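Local coordinates for probable 2-oxoacid ferredoxin oxidoreductase, alpha chain (Thermoplasma acidophilum, PDB 3JU3), which probably forms part of a ferredoxin-dependent oxidoreductase that converts 2-oxoacids such as 2-oxoglutarate, with coenzyme A, to acyl-CoA and carbon dioxide, at residues Lys5-Gly10 and Leu44-Met49; Ala14-Val19 and Glu38-Asn43. All blocks are in the same frame, centred on the assembly; numbering follows the deposited sequence.

Interactions 1 and 2 are two seams of one mixed sheet, to which this chain, a fragment of the alpha chain covering the pyruvate:ferredoxin oxidoreductase core domain II, supplies three strands. Strand 42-47 is the middle one of the three: its C-terminal part pairs antiparallel with strand 6-9 in interaction 1, and its N-terminal end begins the parallel pairing with strand 16-21 in interaction 2. The contact centres lie 14 Å apart. They meet directly where Leu45 N stands 2.8 Å from Phe18 O, a probable hydrogen bond, and where Asn43 CB packs 3.3 Å from Ile9 O. Both contacts also touch a second subunit, another copy of the chain.

Interaction 1: residues Lys5-Gly10 and Leu44-Met49; sequences KAVLIG and LLYLKM
Ile9 N donates to Leu44 O at 2.7 Å, the shortest of five backbone bonds joining strand 6-9 to strand 42-47 as an antiparallel pair at one side of the mixed sheet of this fragment. Leu44 N returns a bond to Ile9 O at 2.8 Å, closing the Ile9-Leu44 hydrogen-bonded pair; Val7 and Tyr46 form the next, with Tyr46 N meeting Val7 O almost straight (179° at the hydrogen). Leu8-Leu45 lies between these two and Ala6-Leu47 beyond Val7-Tyr46; both are non-hydrogen-bonded pairs, and in each the CA atoms approach to 4.5 Å. Leu44 O serves twice, since Leu8 CA also directs its hydrogen to it in a CA-H...O contact of 3.4 Å. Past the last pair, Lys48 N still reaches Lys5 O, but from above the carbonyl plane, 40° out of it.

On one face stand Val7, Ile9, Leu44 and Tyr46. Val7 CG1, wedged between its backbone N and carbonyl carbon, meets the edge of the Tyr46 ring in its plane, 4.0 Å from CD2. Lys25 makes a cation-pi contact with the same ring, and helix 25-37 covers Leu44 and Ile9. The other face is made by Ala6, Leu8, Leu45 and Leu47. There Ala6 CB abuts Leu47 CD2 at 3.7 Å, with Leu45 CD1 a little farther off; Phe57 of the second subunit packs on Ala6 and Leu45, and helix 79-87 on Leu47.

The aliphatic part of Lys48 lies across the first strand. Its CB rests against Lys5 O, CG is anti to the carbonyl carbon (chi1 -62°), and this torsion and the extended chain beyond carry CE to 3.9 Å from Val7 CG1.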
loop_
_atom_site.group_PDB
_atom_site.type_symbol
_atom_site.label_atom_id
_atom_site.label_comp_id
_atom_site.label_asym_id
_atom_site.label_seq_id
_atom_site.Cartn_x
_atom_site.Cartn_y
_atom_site.Cartn_z
ATOM N N LYS A 5 1.414 24.070 6.566
ATOM C CA LYS A 5 1.966 22.724 6.769
ATOM C C LYS A 5 1.104 21.777 7.594
ATOM O O LYS A 5 1.279 20.563 7.551
ATOM C CB LYS A 5 3.302 22.837 7.470
ATOM C CG LYS A 5 4.360 23.631 6.746
ATOM C CD LYS A 5 5.710 23.399 7.452
ATOM C CE LYS A 5 6.646 24.522 7.218
ATOM N NZ LYS A 5 7.073 24.589 5.809
ATOM N N ALA A 6 0.243 22.346 8.417
ATOM C CA ALA A 6 -0.716 21.587 9.213
ATOM C C ALA A 6 -1.934 22.469 9.436
ATOM O O ALA A 6 -1.796 23.677 9.645
ATOM C CB ALA A 6 -0.125 21.179 10.542
ATOM N N VAL A 7 -3.112 21.875 9.419
ATOM C CA VAL A 7 -4.311 22.657 9.647
ATOM C C VAL A 7 -5.133 21.949 10.707
ATOM O O VAL A 7 -5.144 20.718 10.756
ATOM C CB VAL A 7 -5.099 22.892 8.329
ATOM C CG1 VAL A 7 -5.331 21.595 7.551
ATOM C CG2 VAL A 7 -6.416 23.607 8.600
ATOM N N LEU A 8 -5.802 22.700 11.562
ATOM C CA LEU A 8 -6.706 22.088 12.523
ATOM C C LEU A 8 -8.100 22.286 11.959
ATOM O O LEU A 8 -8.540 23.422 11.851
ATOM C CB LEU A 8 -6.611 22.785 13.886
ATOM C CG LEU A 8 -7.511 22.187 14.967
ATOM C CD1 LEU A 8 -7.158 20.726 15.277
ATOM C CD2 LEU A 8 -7.479 23.033 16.224
ATOM N N ILE A 9 -8.780 21.199 11.593
ATOM C CA ILE A 9 -10.117 21.300 11.038
ATOM C C ILE A 9 -11.132 20.994 12.144
ATOM O O ILE A 9 -11.012 19.997 12.857
ATOM C CB ILE A 9 -10.313 20.318 9.858
ATOM C CG1 ILE A 9 -9.196 20.546 8.779
ATOM C CG2 ILE A 9 -11.758 20.377 9.338
ATOM C CD1 ILE A 9 -9.258 19.592 7.601
ATOM N N GLY A 10 -12.122 21.858 12.252
ATOM C CA GLY A 10 -13.150 21.774 13.274
ATOM C C GLY A 10 -12.941 22.801 14.372
ATOM O O GLY A 10 -12.282 23.828 14.199
ATOM N N LEU A 44 -9.721 17.668 13.833
ATOM C CA LEU A 44 -8.724 16.879 13.092
ATOM C C LEU A 44 -7.499 17.742 12.857
ATOM O O LEU A 44 -7.595 18.803 12.218
ATOM C CB LEU A 44 -9.284 16.344 11.748
ATOM C CG LEU A 44 -8.213 15.788 10.773
ATOM C CD1 LEU A 44 -7.460 14.585 11.344
ATOM C CD2 LEU A 44 -8.784 15.420 9.417
ATOM N N LEU A 45 -6.355 17.309 13.394
ATOM C CA LEU A 45 -5.093 17.961 13.067
ATOM C C LEU A 45 -4.592 17.195 11.852
ATOM O O LEU A 45 -4.299 16.022 11.940
ATOM C CB LEU A 45 -4.105 17.888 14.226
ATOM C CG LEU A 45 -2.635 18.236 13.974
ATOM C CD1 LEU A 45 -2.577 19.672 13.617
ATOM C CD2 LEU A 45 -1.792 17.994 15.262
ATOM N N TYR A 46 -4.528 17.878 10.724
ATOM C CA TYR A 46 -4.172 17.258 9.461
ATOM C C TYR A 46 -2.789 17.761 9.065
ATOM O O TYR A 46 -2.586 18.964 8.892
ATOM C CB TYR A 46 -5.202 17.661 8.412
ATOM C CG TYR A 46 -4.948 17.118 7.051
ATOM C CD1 TYR A 46 -4.968 15.756 6.797
ATOM C CD2 TYR A 46 -4.693 17.978 6.004
ATOM C CE1 TYR A 46 -4.728 15.288 5.535
ATOM C CE2 TYR A 46 -4.440 17.531 4.782
ATOM C CZ TYR A 46 -4.464 16.199 4.540
ATOM O OH TYR A 46 -4.241 15.820 3.251
ATOM N N LEU A 47 -1.852 16.827 8.919
ATOM C CA LEU A 47 -0.505 17.169 8.483
ATOM C C LEU A 47 -0.442 17.073 6.961
ATOM O O LEU A 47 -0.773 16.036 6.373
ATOM C CB LEU A 47 0.518 16.245 9.133
ATOM C CG LEU A 47 0.351 16.186 10.664
ATOM C CD1 LEU A 47 1.319 15.200 11.348
ATOM C CD2 LEU A 47 0.427 17.598 11.329
ATOM N N LYS A 48 -0.051 18.169 6.340
ATOM C CA LYS A 48 0.043 18.238 4.895
ATOM C C LYS A 48 1.419 17.716 4.427
ATOM O O LYS A 48 2.460 18.043 4.998
ATOM C CB LYS A 48 -0.121 19.696 4.462
ATOM C CG LYS A 48 -1.456 20.249 4.848
ATOM C CD LYS A 48 -1.593 21.615 4.245
ATOM C CE LYS A 48 -2.900 22.216 4.568
ATOM N NZ LYS A 48 -2.816 23.602 4.069
HETATM N N MSE A 49 1.414 16.942 3.363
HETATM C CA MSE A 49 2.636 16.309 2.872
HETATM C C MSE A 49 3.570 17.275 2.138
HETATM O O MSE A 49 4.705 17.478 2.562
HETATM C CB MSE A 49 2.299 15.127 1.978
HETATM C CG MSE A 49 1.933 13.878 2.760
HETATM SE SE MSE A 49 1.215 12.585 1.503
HETATM C CE MSE A 49 0.197 13.954 0.476
#

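Interaction 2: residues Ala14-Val19 and Glu38-Asn43; sequences ADITFV and EGISAN
Asp15 and Ser41 grip each other where the parallel pair of a beta-alpha-beta unit begins, strand 16-21 and strand 42-47 being joined through helix 25-37. Gly39 is the C-prime residue of the Schellman motif that ends this helix.

Among the side-chain hydrogen bonds, Asp15 N donates to Ser41 OG at 3.0 Å, while Ser41 N reaches Asp15 OD2 at 3.0 Å, on its anti side and 31° out of the carboxylate plane. Ser41 OG sits between its own N and carbonyl carbon (chi1 60°), where it accepts the Asp15 N-H. Thr17 OG1 donates to Asn43 OD1 at 2.7 Å, in the carbonyl plane and on a lone pair. A water completes this link, giving a proton to Thr17 OG1 and accepting one from Asn43 ND2, which also bonds to Glu11 O.

The backbone ladder runs from Ile16 N to Ser41 O, then Asn43 N to Ile16 O at 2.9 Å, then Phe18 N to Asn43 O.

Apolar contacts gather on the opposite side of the sheet from Thr17 and Asn43. Ile16 CB meets Ala42 CB at 4.0 Å, and Phe18 CE2 comes obliquely to the same CB at 3.9 Å. Within the strand, Ile16 CG2 lies over the centre of the Phe18 ring, 3.7 Å above its plane. Helix 105-117 covers Phe18 and Ile40, while Thr17 to Val19 pair in parallel with a strand of the second subunit.

The buried Thr17 hydroxyl and Asn43 amide are thus satisfied by their direct bond, the water and, at ND2, the Glu11 carbonyl, which together fix how the amide is turned.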
loop_
_atom_site.group_PDB
_atom_site.type_symbol
_atom_site.label_atom_id
_atom_site.label_comp_id
_atom_site.label_asym_id
_atom_site.label_seq_id
_atom_site.Cartn_x
_atom_site.Cartn_y
_atom_site.Cartn_z
ATOM N N ALA A 14 -12.194 20.132 21.593
ATOM C CA ALA A 14 -13.069 19.016 21.230
ATOM C C ALA A 14 -12.818 17.865 22.151
ATOM O O ALA A 14 -11.754 17.776 22.730
ATOM C CB ALA A 14 -12.831 18.598 19.795
ATOM N N ASP A 15 -13.810 17.012 22.317
ATOM C CA ASP A 15 -13.674 15.799 23.097
ATOM C C ASP A 15 -12.519 14.900 22.604
ATOM O O ASP A 15 -11.831 14.286 23.409
ATOM C CB ASP A 15 -14.988 15.014 23.054
ATOM C CG ASP A 15 -16.145 15.759 23.749
ATOM O OD1 ASP A 15 -15.934 16.385 24.801
ATOM O OD2 ASP A 15 -17.273 15.743 23.221
ATOM N N ILE A 16 -12.371 14.803 21.277
ATOM C CA ILE A 16 -11.373 13.962 20.593
ATOM C C ILE A 16 -10.636 14.819 19.555
ATOM O O ILE A 16 -11.276 15.542 18.767
ATOM C CB ILE A 16 -12.039 12.783 19.826
ATOM C CG1 ILE A 16 -12.703 11.789 20.806
ATOM C CG2 ILE A 16 -10.976 12.059 18.911
ATOM C CD1 ILE A 16 -13.762 10.862 20.176
ATOM N N THR A 17 -9.302 14.714 19.529
ATOM C CA THR A 17 -8.519 15.305 18.459
ATOM C C THR A 17 -7.863 14.189 17.649
ATOM O O THR A 17 -6.911 13.531 18.107
ATOM C CB THR A 17 -7.438 16.246 19.067
ATOM O OG1 THR A 17 -8.106 17.360 19.656
ATOM C CG2 THR A 17 -6.409 16.764 18.001
ATOM N N PHE A 18 -8.392 13.951 16.466
ATOM C CA PHE A 18 -7.791 13.001 15.533
ATOM C C PHE A 18 -6.554 13.651 14.910
ATOM O O PHE A 18 -6.510 14.869 14.751
ATOM C CB PHE A 18 -8.778 12.637 14.420
ATOM C CG PHE A 18 -9.943 11.790 14.878
ATOM C CD1 PHE A 18 -9.747 10.454 15.189
ATOM C CD2 PHE A 18 -11.236 12.327 14.983
ATOM C CE1 PHE A 18 -10.826 9.641 15.597
ATOM C CE2 PHE A 18 -12.327 11.516 15.415
ATOM C CZ PHE A 18 -12.118 10.202 15.701
ATOM N N VAL A 19 -5.538 12.837 14.586
ATOM C CA VAL A 19 -4.373 13.301 13.820
ATOM C C VAL A 19 -4.211 12.330 12.667
ATOM O O VAL A 19 -4.216 11.103 12.884
ATOM C CB VAL A 19 -3.092 13.278 14.644
ATOM C CG1 VAL A 19 -1.905 13.899 13.832
ATOM C CG2 VAL A 19 -3.270 14.025 15.929
ATOM N N GLU A 38 -24.178 11.994 18.215
ATOM C CA GLU A 38 -24.217 11.461 19.562
ATOM C C GLU A 38 -23.774 12.491 20.579
ATOM O O GLU A 38 -23.545 12.142 21.752
ATOM C CB GLU A 38 -23.272 10.264 19.694
ATOM C CG GLU A 38 -23.783 9.012 19.134
ATOM C CD GLU A 38 -22.783 7.917 19.304
ATOM O OE1 GLU A 38 -22.773 7.283 20.388
ATOM O OE2 GLU A 38 -22.003 7.701 18.360
ATOM N N GLY A 39 -23.649 13.745 20.139
ATOM C CA GLY A 39 -23.203 14.829 21.031
ATOM C C GLY A 39 -21.739 14.791 21.419
ATOM O O GLY A 39 -21.339 15.407 22.440
ATOM N N ILE A 40 -20.921 14.144 20.576
ATOM C CA ILE A 40 -19.477 14.112 20.818
ATOM C C ILE A 40 -18.753 15.010 19.830
ATOM O O ILE A 40 -18.961 14.889 18.633
ATOM C CB ILE A 40 -18.924 12.710 20.706
ATOM C CG1 ILE A 40 -19.507 11.846 21.821
ATOM C CG2 ILE A 40 -17.405 12.733 20.782
ATOM C CD1 ILE A 40 -19.276 10.359 21.603
ATOM N N SER A 41 -17.910 15.906 20.333
ATOM C CA SER A 41 -17.177 16.809 19.436
ATOM C C SER A 41 -15.786 16.267 19.103
ATOM O O SER A 41 -15.138 15.623 19.913
ATOM C CB SER A 41 -17.073 18.219 20.030
ATOM O OG SER A 41 -16.383 18.147 21.263
ATOM N N ALA A 42 -15.305 16.564 17.905
ATOM C CA ALA A 42 -14.010 16.039 17.519
ATOM C C ALA A 42 -13.443 17.030 16.537
ATOM O O ALA A 42 -14.202 17.682 15.790
ATOM C CB ALA A 42 -14.157 14.647 16.926
ATOM N N ASN A 43 -12.124 17.194 16.556
ATOM C CA ASN A 43 -11.491 17.987 15.525
ATOM C C ASN A 43 -10.379 17.141 14.871
ATOM O O ASN A 43 -10.171 15.980 15.269
ATOM C CB ASN A 43 -11.020 19.361 16.067
ATOM C CG ASN A 43 -10.064 19.237 17.260
ATOM O OD1 ASN A 43 -9.494 18.176 17.491
ATOM N ND2 ASN A 43 -9.892 20.319 18.017
HETATM O O HOH W 1 -8.132 19.872 20.466
#